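Local coordinates for teichoic acid D-alanine hydrolase (Staphylococcus aureus, PDB 5ZH8), which removes D-alanyl groups from wall teichoic acid and lipoteichoic acid by ester hydrolysis and affects the methicillin resistance level, at residues 115-120 / 364-369; 218-223 / 229-234; 318-321 / 327-330. All coordinates share one frame; numbering follows the deposited sequence.

Contact 1 (115-120 / 364-369); sequences IKNTPN and ALNVKG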
ATOM      1  N   ILE A 115       6.713 -13.317 -18.417  1.00 65.02           N
ATOM      2  CA  ILE A 115       5.815 -12.757 -19.421  1.00 63.74           C
ATOM      3  C   ILE A 115       5.802 -11.243 -19.287  1.00 61.06           C
ATOM      4  O   ILE A 115       5.420 -10.715 -18.243  1.00 59.20           O
ATOM      5  CB  ILE A 115       4.370 -13.269 -19.243  1.00 63.32           C
ATOM      6  CG1 ILE A 115       4.319 -14.798 -19.376  1.00 66.30           C
ATOM      7  CG2 ILE A 115       3.424 -12.591 -20.243  1.00 61.78           C
ATOM      8  CD1 ILE A 115       3.060 -15.412 -18.798  1.00 66.13           C
ATOM      9  N   LYS A 116       6.212 -10.554 -20.346  1.00 61.37           N
ATOM     10  CA  LYS A 116       6.246  -9.090 -20.346  1.00 59.33           C
ATOM     11  C   LYS A 116       4.849  -8.501 -20.450  1.00 57.01           C
ATOM     12  O   LYS A 116       3.965  -9.117 -21.020  1.00 57.61           O
ATOM     13  CB  LYS A 116       7.122  -8.566 -21.490  1.00 60.63           C
ATOM     14  CG  LYS A 116       8.614  -8.775 -21.258  1.00 62.60           C
ATOM     15  CD  LYS A 116       9.419  -7.583 -21.758  1.00 62.62           C
ATOM     16  CE  LYS A 116      10.894  -7.688 -21.395  1.00 64.47           C
ATOM     17  NZ  LYS A 116      11.587  -8.763 -22.166  1.00 67.85           N
ATOM     18  N   ASN A 117       4.662  -7.313 -19.881  1.00 55.01           N
ATOM     19  CA  ASN A 117       3.420  -6.541 -20.061  1.00 53.01           C
ATOM     20  C   ASN A 117       3.302  -6.053 -21.498  1.00 53.49           C
ATOM     21  O   ASN A 117       4.226  -5.445 -22.029  1.00 54.42           O
ATOM     22  CB  ASN A 117       3.380  -5.324 -19.133  1.00 50.88           C
ATOM     23  CG  ASN A 117       2.992  -5.680 -17.713  1.00 50.32           C
ATOM     24  OD1 ASN A 117       2.029  -6.397 -17.485  1.00 50.40           O
ATOM     25  ND2 ASN A 117       3.729  -5.152 -16.747  1.00 50.32           N
ATOM     26  N   THR A 118       2.163  -6.321 -22.119  1.00 53.43           N
ATOM     27  CA  THR A 118       1.885  -5.861 -23.472  1.00 54.04           C
ATOM     28  C   THR A 118       0.581  -5.080 -23.446  1.00 52.27           C
ATOM     29  O   THR A 118      -0.069  -5.010 -22.399  1.00 50.74           O
ATOM     30  CB  THR A 118       1.759  -7.053 -24.430  1.00 56.52           C
ATOM     31  OG1 THR A 118       0.640  -7.855 -24.050  1.00 56.38           O
ATOM     32  CG2 THR A 118       3.005  -7.906 -24.379  1.00 58.67           C
ATOM     33  N   PRO A 119       0.194  -4.477 -24.584  1.00 52.82           N
ATOM     34  CA  PRO A 119      -1.135  -3.857 -24.641  1.00 51.35           C
ATOM     35  C   PRO A 119      -2.281  -4.849 -24.418  1.00 51.53           C
ATOM     36  O   PRO A 119      -3.369  -4.451 -24.014  1.00 50.04           O
ATOM     37  CB  PRO A 119      -1.186  -3.271 -26.056  1.00 52.57           C
ATOM     38  CG  PRO A 119       0.240  -2.977 -26.385  1.00 53.71           C
ATOM     39  CD  PRO A 119       1.022  -4.099 -25.745  1.00 54.50           C
ATOM     40  N   ASN A 120      -2.028  -6.130 -24.670  1.00 53.81           N
ATOM     41  CA  ASN A 120      -3.012  -7.187 -24.416  1.00 54.59           C
ATOM     42  C   ASN A 120      -3.206  -7.530 -22.938  1.00 53.49           C
ATOM     43  O   ASN A 120      -4.228  -8.114 -22.576  1.00 53.75           O
ATOM     44  CB  ASN A 120      -2.651  -8.455 -25.190  1.00 57.54           C
ATOM     45  CG  ASN A 120      -3.382  -8.550 -26.505  1.00 59.12           C
ATOM     46  OD1 ASN A 120      -2.811  -8.293 -27.566  1.00 60.60           O
ATOM     47  ND2 ASN A 120      -4.670  -8.890 -26.439  1.00 59.11           N
ATOM     48  N   ALA A 364      -2.144   1.488 -15.586  1.00 44.27           N
ATOM     49  CA  ALA A 364      -2.324   0.241 -14.852  1.00 45.06           C
ATOM     50  C   ALA A 364      -0.995  -0.236 -14.271  1.00 46.14           C
ATOM     51  O   ALA A 364      -0.004  -0.368 -14.985  1.00 47.04           O
ATOM     52  CB  ALA A 364      -2.918  -0.824 -15.765  1.00 45.73           C
ATOM     53  N   LEU A 365      -0.990  -0.513 -12.976  1.00 46.36           N
ATOM     54  CA  LEU A 365       0.217  -0.893 -12.271  1.00 47.44           C
ATOM     55  C   LEU A 365       0.006  -2.230 -11.561  1.00 48.30           C
ATOM     56  O   LEU A 365      -0.880  -2.342 -10.725  1.00 47.76           O
ATOM     57  CB  LEU A 365       0.538   0.204 -11.258  1.00 47.32           C
ATOM     58  CG  LEU A 365       1.836   0.098 -10.477  1.00 48.69           C
ATOM     59  CD1 LEU A 365       3.042   0.292 -11.389  1.00 49.41           C
ATOM     60  CD2 LEU A 365       1.813   1.130  -9.360  1.00 48.64           C
ATOM     61  N   ASN A 366       0.818  -3.235 -11.896  1.00 49.70           N
ATOM     62  CA  ASN A 366       0.702  -4.574 -11.284  1.00 50.84           C
ATOM     63  C   ASN A 366       1.800  -4.912 -10.260  1.00 52.43           C
ATOM     64  O   ASN A 366       1.828  -6.014  -9.723  1.00 53.98           O
ATOM     65  CB  ASN A 366       0.583  -5.668 -12.352  1.00 51.52           C
ATOM     66  CG  ASN A 366       1.817  -5.795 -13.219  1.00 52.32           C
ATOM     67  OD1 ASN A 366       2.277  -4.821 -13.797  1.00 51.50           O
ATOM     68  ND2 ASN A 366       2.337  -7.009 -13.337  1.00 54.26           N
ATOM     69  N   VAL A 367       2.699  -3.969  -9.988  1.00 52.55           N
ATOM     70  CA  VAL A 367       3.534  -4.023  -8.784  1.00 53.91           C
ATOM     71  C   VAL A 367       3.088  -2.855  -7.908  1.00 53.33           C
ATOM     72  O   VAL A 367       3.175  -1.699  -8.311  1.00 52.15           O
ATOM     73  CB  VAL A 367       5.037  -3.916  -9.090  1.00 54.65           C
ATOM     74  CG1 VAL A 367       5.843  -4.049  -7.810  1.00 56.19           C
ATOM     75  CG2 VAL A 367       5.455  -4.976 -10.098  1.00 55.66           C
ATOM     76  N   LYS A 368       2.594  -3.164  -6.716  1.00 54.59           N
ATOM     77  CA  LYS A 368       1.960  -2.161  -5.873  1.00 54.20           C
ATOM     78  C   LYS A 368       2.902  -1.002  -5.587  1.00 53.99           C
ATOM     79  O   LYS A 368       4.089  -1.197  -5.307  1.00 55.06           O
ATOM     80  CB  LYS A 368       1.494  -2.776  -4.559  1.00 56.29           C
ATOM     81  CG  LYS A 368       0.575  -1.882  -3.749  1.00 56.16           C
ATOM     82  CD  LYS A 368       0.068  -2.635  -2.521  1.00 58.39           C
ATOM     83  CE  LYS A 368      -0.980  -1.843  -1.759  1.00 58.38           C
ATOM     84  NZ  LYS A 368      -0.501  -0.477  -1.389  1.00 58.37           N
ATOM     85  N   GLY A 369       2.354   0.204  -5.660  1.00 52.42           N
ATOM     86  CA  GLY A 369       3.123   1.413  -5.430  1.00 52.40           C
ATOM     87  C   GLY A 369       2.257   2.623  -5.665  1.00 50.83           C
ATOM     88  O   GLY A 369       1.049   2.507  -5.796  1.00 49.94           O
TER
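Asn117 turns its CG opposite its own carbonyl carbon (chi1 -79°), while Asn366 holds CG between its backbone N and carbonyl carbon (chi1 64°). These torsions bring the two side-chain amides together from opposite directions. The bond between them is weak: Asn117 ND2 donates to Asn366 OD1 over 3.3 Å. The amide planes stand 80° apart, so the groups meet crosswise and do not stack. The two backbones stay well apart, with 9.4 Å between Asn117 CA and Asn366 CA, and the side chains alone span the gap. Only about 60 Å² of surface is buried between the segments.

Both amides are buried and have further partners. Asn117 ND2 also donates to Tyr106 O. Asn366 OD1 accepts from Asn89 ND2 as well, and Asn366 ND2 donates to Tyr108 O and Lys262 O. With partners on both its oxygen and its nitrogen, the Asn366 amide is probably held in one rotation. The link between the two asparagines is one part of a larger polar network.

The segments belong to the beta-lactamase-like fold of this esterase. Asn366 directly follows strand 359-365 of the large antiparallel sheet, and Asn117 directly follows the short strand 115-116. Phe123 of strand 123-124 packs against both asparagines and against Ala364.

Contact 2 (218-223 / 229-234); sequences VLAKVI and KSYAEN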
ATOM      1  N   VAL A 218     -24.090  -4.684  -2.861  1.00 54.66           N
ATOM      2  CA  VAL A 218     -25.548  -4.630  -2.694  1.00 55.82           C
ATOM      3  C   VAL A 218     -26.238  -4.105  -3.953  1.00 54.10           C
ATOM      4  O   VAL A 218     -27.298  -4.606  -4.342  1.00 54.87           O
ATOM      5  CB  VAL A 218     -25.951  -3.697  -1.522  1.00 56.93           C
ATOM      6  CG1 VAL A 218     -27.456  -3.434  -1.516  1.00 57.87           C
ATOM      7  CG2 VAL A 218     -25.480  -4.272  -0.193  1.00 59.17           C
ATOM      8  N   LEU A 219     -25.646  -3.081  -4.565  1.00 51.85           N
ATOM      9  CA  LEU A 219     -26.170  -2.516  -5.813  1.00 50.48           C
ATOM     10  C   LEU A 219     -26.092  -3.511  -6.961  1.00 50.26           C
ATOM     11  O   LEU A 219     -26.991  -3.569  -7.794  1.00 50.68           O
ATOM     12  CB  LEU A 219     -25.431  -1.234  -6.204  1.00 48.60           C
ATOM     13  CG  LEU A 219     -25.766   0.030  -5.407  1.00 48.79           C
ATOM     14  CD1 LEU A 219     -24.859   1.173  -5.835  1.00 47.25           C
ATOM     15  CD2 LEU A 219     -27.235   0.395  -5.520  1.00 49.54           C
ATOM     16  N   ALA A 220     -25.014  -4.283  -7.012  1.00 50.29           N
ATOM     17  CA  ALA A 220     -24.879  -5.334  -8.015  1.00 50.66           C
ATOM     18  C   ALA A 220     -25.988  -6.384  -7.860  1.00 52.88           C
ATOM     19  O   ALA A 220     -26.528  -6.868  -8.853  1.00 53.40           O
ATOM     20  CB  ALA A 220     -23.506  -5.988  -7.922  1.00 50.62           C
ATOM     21  N   LYS A 221     -26.331  -6.729  -6.620  1.00 54.54           N
ATOM     22  CA  LYS A 221     -27.399  -7.689  -6.363  1.00 56.94           C
ATOM     23  C   LYS A 221     -28.772  -7.103  -6.711  1.00 56.97           C
ATOM     24  O   LYS A 221     -29.650  -7.815  -7.216  1.00 58.03           O
ATOM     25  CB  LYS A 221     -27.373  -8.149  -4.903  1.00 59.21           C
ATOM     26  CG  LYS A 221     -28.319  -9.299  -4.591  1.00 62.22           C
ATOM     27  CD  LYS A 221     -27.879 -10.585  -5.283  1.00 63.35           C
ATOM     28  CE  LYS A 221     -29.066 -11.354  -5.848  1.00 65.28           C
ATOM     29  NZ  LYS A 221     -28.646 -12.351  -6.871  1.00 65.87           N
ATOM     30  N   VAL A 222     -28.950  -5.808  -6.438  1.00 55.66           N
ATOM     31  CA  VAL A 222     -30.157  -5.079  -6.843  1.00 55.30           C
ATOM     32  C   VAL A 222     -30.346  -5.206  -8.358  1.00 54.19           C
ATOM     33  O   VAL A 222     -31.448  -5.503  -8.838  1.00 55.03           O
ATOM     34  CB  VAL A 222     -30.088  -3.582  -6.429  1.00 54.19           C
ATOM     35  CG1 VAL A 222     -31.169  -2.758  -7.126  1.00 53.93           C
ATOM     36  CG2 VAL A 222     -30.202  -3.431  -4.916  1.00 55.62           C
ATOM     37  N   ILE A 223     -29.260  -4.989  -9.100  1.00 52.09           N
ATOM     38  CA  ILE A 223     -29.274  -5.132 -10.554  1.00 51.24           C
ATOM     39  C   ILE A 223     -29.732  -6.535 -10.936  1.00 52.78           C
ATOM     40  O   ILE A 223     -30.604  -6.697 -11.784  1.00 53.35           O
ATOM     41  CB  ILE A 223     -27.888  -4.835 -11.178  1.00 49.43           C
ATOM     42  CG1 ILE A 223     -27.551  -3.346 -11.042  1.00 47.85           C
ATOM     43  CG2 ILE A 223     -27.838  -5.243 -12.647  1.00 49.36           C
ATOM     44  CD1 ILE A 223     -26.090  -3.023 -11.246  1.00 46.43           C
ATOM     45  N   LYS A 229     -31.454 -11.407 -13.999  1.00 59.12           N
ATOM     46  CA  LYS A 229     -30.335 -11.897 -14.792  1.00 58.95           C
ATOM     47  C   LYS A 229     -29.039 -11.605 -14.080  1.00 57.26           C
ATOM     48  O   LYS A 229     -28.953 -10.663 -13.304  1.00 55.63           O
ATOM     49  CB  LYS A 229     -30.322 -11.248 -16.176  1.00 58.24           C
ATOM     50  CG  LYS A 229     -31.497 -11.655 -17.045  1.00 60.41           C
ATOM     51  CD  LYS A 229     -31.276 -11.283 -18.507  1.00 60.37           C
ATOM     52  CE  LYS A 229     -32.309 -11.947 -19.407  1.00 63.17           C
ATOM     53  NZ  LYS A 229     -32.277 -13.441 -19.320  1.00 65.83           N
ATOM     54  N   SER A 230     -28.028 -12.420 -14.357  1.00 57.92           N
ATOM     55  CA  SER A 230     -26.737 -12.274 -13.700  1.00 56.77           C
ATOM     56  C   SER A 230     -26.103 -10.918 -14.009  1.00 53.95           C
ATOM     57  O   SER A 230     -26.378 -10.316 -15.048  1.00 53.10           O
ATOM     58  CB  SER A 230     -25.796 -13.401 -14.121  1.00 58.09           C
ATOM     59  OG  SER A 230     -25.297 -13.195 -15.435  1.00 57.53           O
ATOM     60  N   TYR A 231     -25.264 -10.449 -13.092  1.00 52.79           N
ATOM     61  CA  TYR A 231     -24.508  -9.221 -13.284  1.00 50.49           C
ATOM     62  C   TYR A 231     -23.678  -9.307 -14.561  1.00 50.28           C
ATOM     63  O   TYR A 231     -23.660  -8.371 -15.358  1.00 49.35           O
ATOM     64  CB  TYR A 231     -23.589  -8.965 -12.080  1.00 49.71           C
ATOM     65  CG  TYR A 231     -22.774  -7.692 -12.190  1.00 47.44           C
ATOM     66  CD1 TYR A 231     -21.538  -7.689 -12.826  1.00 46.69           C
ATOM     67  CD2 TYR A 231     -23.240  -6.491 -11.660  1.00 46.17           C
ATOM     68  CE1 TYR A 231     -20.783  -6.530 -12.929  1.00 44.83           C
ATOM     69  CE2 TYR A 231     -22.497  -5.329 -11.757  1.00 44.43           C
ATOM     70  CZ  TYR A 231     -21.266  -5.351 -12.394  1.00 43.79           C
ATOM     71  OH  TYR A 231     -20.515  -4.196 -12.508  1.00 42.16           O
ATOM     72  N   ALA A 232     -22.999 -10.437 -14.746  1.00 51.80           N
ATOM     73  CA  ALA A 232     -22.159 -10.677 -15.922  1.00 52.03           C
ATOM     74  C   ALA A 232     -22.935 -10.517 -17.221  1.00 52.40           C
ATOM     75  O   ALA A 232     -22.435  -9.950 -18.187  1.00 51.73           O
ATOM     76  CB  ALA A 232     -21.543 -12.077 -15.854  1.00 54.25           C
ATOM     77  N   GLU A 233     -24.156 -11.029 -17.237  1.00 53.94           N
ATOM     78  CA  GLU A 233     -25.014 -10.914 -18.404  1.00 54.77           C
ATOM     79  C   GLU A 233     -25.444  -9.466 -18.615  1.00 52.83           C
ATOM     80  O   GLU A 233     -25.399  -8.963 -19.736  1.00 52.61           O
ATOM     81  CB  GLU A 233     -26.240 -11.808 -18.245  1.00 57.03           C
ATOM     82  CG  GLU A 233     -27.098 -11.900 -19.494  1.00 58.40           C
ATOM     83  CD  GLU A 233     -28.119 -13.014 -19.429  1.00 61.35           C
ATOM     84  OE1 GLU A 233     -28.156 -13.759 -18.417  1.00 62.58           O
ATOM     85  OE2 GLU A 233     -28.900 -13.132 -20.394  1.00 62.83           O
ATOM     86  N   ASN A 234     -25.859  -8.802 -17.540  1.00 51.69           N
ATOM     87  CA  ASN A 234     -26.254  -7.407 -17.631  1.00 50.35           C
ATOM     88  C   ASN A 234     -25.094  -6.561 -18.144  1.00 49.13           C
ATOM     89  O   ASN A 234     -25.293  -5.702 -19.004  1.00 48.66           O
ATOM     90  CB  ASN A 234     -26.760  -6.880 -16.284  1.00 49.71           C
ATOM     91  CG  ASN A 234     -28.198  -7.301 -15.980  1.00 51.24           C
ATOM     92  OD1 ASN A 234     -28.485  -7.857 -14.921  1.00 52.08           O
ATOM     93  ND2 ASN A 234     -29.115  -7.002 -16.897  1.00 51.94           N
TER
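Tyr231 packs the CD2-CE2 part of its ring against Ala220, whose CB comes within 3.8 Å of Tyr231 CD2 and lies almost as near to Tyr231 CE2. The methyl approaches the ring obliquely. Ile223 comes to the ring near CE2, on the other side of its plane from Ala220, also obliquely, with Ile223 CD1 4.3 Å from Tyr231 CE2. The ring is carried there by chi1 of -179°, which sets CG opposite the backbone N. Its hydroxyl extends past the contact and is hydrogen-bonded to Thr133 and Ser132 of helix 129-142, which ties the hydroxyl end of the ring to that helix.

The other branch of Ile223 serves a different neighbour. Its CG2 packs against the side chain of Asn234, one turn along from Tyr231, and the two side chains run alongside one another, in opposite senses.

The arrangement is two consecutive helices joined by a short connection, in the helical part of the beta-lactamase-like fold. Helix 213-227 ends, and helix 231-240 starts almost at once. Ser230 is the N-cap of the second helix: Glu233 N donates to Ser230 OG over 3.0 Å. A salt bridge joins Lys229 NZ and Glu233 OE2 at 3.6 Å beside this helix start. Glu224 of the first helix accepts from the backbone N of Tyr231. Leu136 and Thr133 of helix 129-142 touch Ile223, while Asn48 of helix 47-55 touches both Ser230 and Tyr231.

Contact 3 (318-321 / 327-330); sequences HEFG and DEYR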
ATOM      1  N   HIS A 318     -20.318  15.424 -15.482  1.00 43.20           N
ATOM      2  CA  HIS A 318     -19.768  16.759 -15.155  1.00 44.03           C
ATOM      3  C   HIS A 318     -20.437  17.575 -14.042  1.00 45.20           C
ATOM      4  O   HIS A 318     -19.843  18.541 -13.568  1.00 46.20           O
ATOM      5  CB  HIS A 318     -19.722  17.606 -16.422  1.00 44.89           C
ATOM      6  CG  HIS A 318     -18.970  16.966 -17.544  1.00 44.17           C
ATOM      7  ND1 HIS A 318     -17.701  16.460 -17.389  1.00 42.98           N
ATOM      8  CD2 HIS A 318     -19.297  16.772 -18.842  1.00 44.63           C
ATOM      9  CE1 HIS A 318     -17.275  15.984 -18.544  1.00 42.98           C
ATOM     10  NE2 HIS A 318     -18.224  16.160 -19.443  1.00 43.87           N
ATOM     11  N   GLU A 319     -21.652  17.214 -13.631  1.00 45.54           N
ATOM     12  CA  GLU A 319     -22.368  17.991 -12.620  1.00 46.82           C
ATOM     13  C   GLU A 319     -21.942  17.540 -11.239  1.00 46.18           C
ATOM     14  O   GLU A 319     -22.019  16.354 -10.931  1.00 45.31           O
ATOM     15  CB  GLU A 319     -23.886  17.832 -12.772  1.00 47.74           C
ATOM     16  CG  GLU A 319     -24.700  18.613 -11.742  1.00 49.69           C
ATOM     17  CD  GLU A 319     -26.194  18.553 -11.998  1.00 50.82           C
ATOM     18  OE1 GLU A 319     -26.648  18.910 -13.103  1.00 51.83           O
ATOM     19  OE2 GLU A 319     -26.935  18.160 -11.083  1.00 51.27           O
ATOM     20  N   PHE A 320     -21.498  18.479 -10.407  1.00 47.05           N
ATOM     21  CA  PHE A 320     -21.221  18.180  -9.003  1.00 46.93           C
ATOM     22  C   PHE A 320     -21.489  19.373  -8.106  1.00 49.11           C
ATOM     23  O   PHE A 320     -21.319  20.517  -8.522  1.00 50.64           O
ATOM     24  CB  PHE A 320     -19.798  17.640  -8.810  1.00 45.47           C
ATOM     25  CG  PHE A 320     -18.718  18.676  -8.866  1.00 46.02           C
ATOM     26  CD1 PHE A 320     -18.371  19.273 -10.066  1.00 45.99           C
ATOM     27  CD2 PHE A 320     -18.003  19.009  -7.724  1.00 46.79           C
ATOM     28  CE1 PHE A 320     -17.350  20.209 -10.122  1.00 46.89           C
ATOM     29  CE2 PHE A 320     -16.981  19.941  -7.771  1.00 47.63           C
ATOM     30  CZ  PHE A 320     -16.650  20.540  -8.973  1.00 47.60           C
ATOM     31  N   GLY A 321     -21.909  19.089  -6.874  1.00 49.85           N
ATOM     32  CA  GLY A 321     -22.284  20.115  -5.912  1.00 52.22           C
ATOM     33  C   GLY A 321     -23.730  20.544  -6.081  1.00 53.68           C
ATOM     34  O   GLY A 321     -24.067  21.711  -5.885  1.00 55.70           O
ATOM     35  N   ASP A 327     -21.827  15.243  -4.474  1.00 51.69           N
ATOM     36  CA  ASP A 327     -20.406  14.992  -4.276  1.00 51.52           C
ATOM     37  C   ASP A 327     -19.711  14.853  -5.617  1.00 49.97           C
ATOM     38  O   ASP A 327     -20.361  14.743  -6.657  1.00 49.54           O
ATOM     39  CB  ASP A 327     -20.207  13.714  -3.442  1.00 51.60           C
ATOM     40  CG  ASP A 327     -20.997  13.735  -2.133  1.00 53.87           C
ATOM     41  OD1 ASP A 327     -21.105  14.839  -1.563  1.00 56.13           O
ATOM     42  OD2 ASP A 327     -21.541  12.691  -1.698  1.00 54.15           O
ATOM     43  N   GLU A 328     -18.383  14.873  -5.586  1.00 49.59           N
ATOM     44  CA  GLU A 328     -17.582  14.610  -6.776  1.00 48.09           C
ATOM     45  C   GLU A 328     -17.832  13.182  -7.230  1.00 46.60           C
ATOM     46  O   GLU A 328     -17.912  12.903  -8.430  1.00 45.56           O
ATOM     47  CB  GLU A 328     -16.091  14.811  -6.485  1.00 48.22           C
ATOM     48  CG  GLU A 328     -15.710  16.252  -6.191  1.00 49.76           C
ATOM     49  CD  GLU A 328     -14.218  16.449  -5.987  1.00 50.10           C
ATOM     50  OE1 GLU A 328     -13.508  15.464  -5.681  1.00 49.37           O
ATOM     51  OE2 GLU A 328     -13.755  17.603  -6.128  1.00 51.22           O
ATOM     52  N   TYR A 329     -17.974  12.288  -6.256  1.00 46.72           N
ATOM     53  CA  TYR A 329     -18.228  10.878  -6.527  1.00 45.64           C
ATOM     54  C   TYR A 329     -19.667  10.639  -6.978  1.00 45.27           C
ATOM     55  O   TYR A 329     -20.598  11.168  -6.390  1.00 46.42           O
ATOM     56  CB  TYR A 329     -17.945  10.046  -5.278  1.00 46.31           C
ATOM     57  CG  TYR A 329     -17.830   8.569  -5.546  1.00 45.72           C
ATOM     58  CD1 TYR A 329     -16.663   8.037  -6.048  1.00 44.90           C
ATOM     59  CD2 TYR A 329     -18.889   7.703  -5.300  1.00 46.23           C
ATOM     60  CE1 TYR A 329     -16.532   6.692  -6.293  1.00 44.57           C
ATOM     61  CE2 TYR A 329     -18.770   6.347  -5.550  1.00 45.72           C
ATOM     62  CZ  TYR A 329     -17.585   5.853  -6.045  1.00 44.97           C
ATOM     63  OH  TYR A 329     -17.428   4.511  -6.294  1.00 45.31           O
ATOM     64  N   ARG A 330     -19.828   9.855  -8.037  1.00 43.84           N
ATOM     65  CA  ARG A 330     -21.135   9.345  -8.437  1.00 43.88           C
ATOM     66  C   ARG A 330     -20.961   8.119  -9.332  1.00 43.16           C
ATOM     67  O   ARG A 330     -20.015   8.046 -10.130  1.00 42.33           O
ATOM     68  CB  ARG A 330     -21.979  10.411  -9.160  1.00 44.08           C
ATOM     69  CG  ARG A 330     -21.688  10.583 -10.657  1.00 43.12           C
ATOM     70  CD  ARG A 330     -20.290  11.144 -10.925  1.00 42.36           C
ATOM     71  NE  ARG A 330     -20.077  12.364 -10.162  1.00 42.93           N
ATOM     72  CZ  ARG A 330     -20.634  13.534 -10.445  1.00 43.49           C
ATOM     73  NH1 ARG A 330     -21.429  13.680 -11.498  1.00 43.44           N
ATOM     74  NH2 ARG A 330     -20.388  14.574  -9.667  1.00 44.48           N
TER
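Phe320 and Glu328 bring their backbones closest, with CA atoms 5.6 Å apart, where the chain leaves helix 310-318 and returns to enter strand 329-330. This is a helix-to-strand connection in the beta-lactamase-like fold. It leads into the end strand of the large antiparallel sheet, counted in this chain. Glu319 is the first residue to leave helical geometry.

Arg330 closes the connection. Its side chain is bent at chi2 and chi3 (-67° and -53°), which folds the guanidinium back along its own segment. NH1 and NH2 grip the same backbone oxygen end-on. Arg330 NH2 lies 2.7 Å from Glu319 O, and Arg330 NH1 lies 2.8 Å from Glu319 O. That oxygen sits in the guanidinium plane, and both nitrogens reach it from one face of its carbonyl plane.

The guanidinium also bonds to its own segment. Arg330 NE donates to Glu328 O over 2.8 Å, from above the plane of that carbonyl. NH2 adds two weak bonds, to Asp327 O and Glu328 O. Outside the two segments, Leu316 O takes a further bond from NH1. The arginine therefore holds carbonyls from both sides of the connection, and these bonds fix how its flat end is turned.

Phe320 adds a van der Waals contact. Its ring lies beside the aliphatic part of Glu328, with both side chains running in the same direction. The ring and carboxylate planes are 65° apart. The acid end of Glu328 continues to a salt bridge with Lys336, and Glu319 bonds to Thr322 and to Val396 N. The nearest approach of Phe320 to Glu328 is made by the Glu328 methylene carbon CG, 3.9 Å from Phe320 CD2.

How the contacts relate
Contacts 1 and 2 are buried, whereas contact 3 is only partly so. Contacts 1 and 3 reach the same large antiparallel sheet, the former from the end of strand 359-365 and the latter from strand 329-330 at one edge. They lie on opposite sides of the chain's centre, their own centres about 31 Å apart. Contact 2 involves no strand and joins two consecutive helices. The chemistry differs as well. Contact 2 is mostly apolar, contact 1 rests on one weak bond between amides, and contact 3 on an arginine bound to backbone carbonyls. Contacts 2 and 3 come nearest to each other, about 8 Å between nearest atoms, without touching.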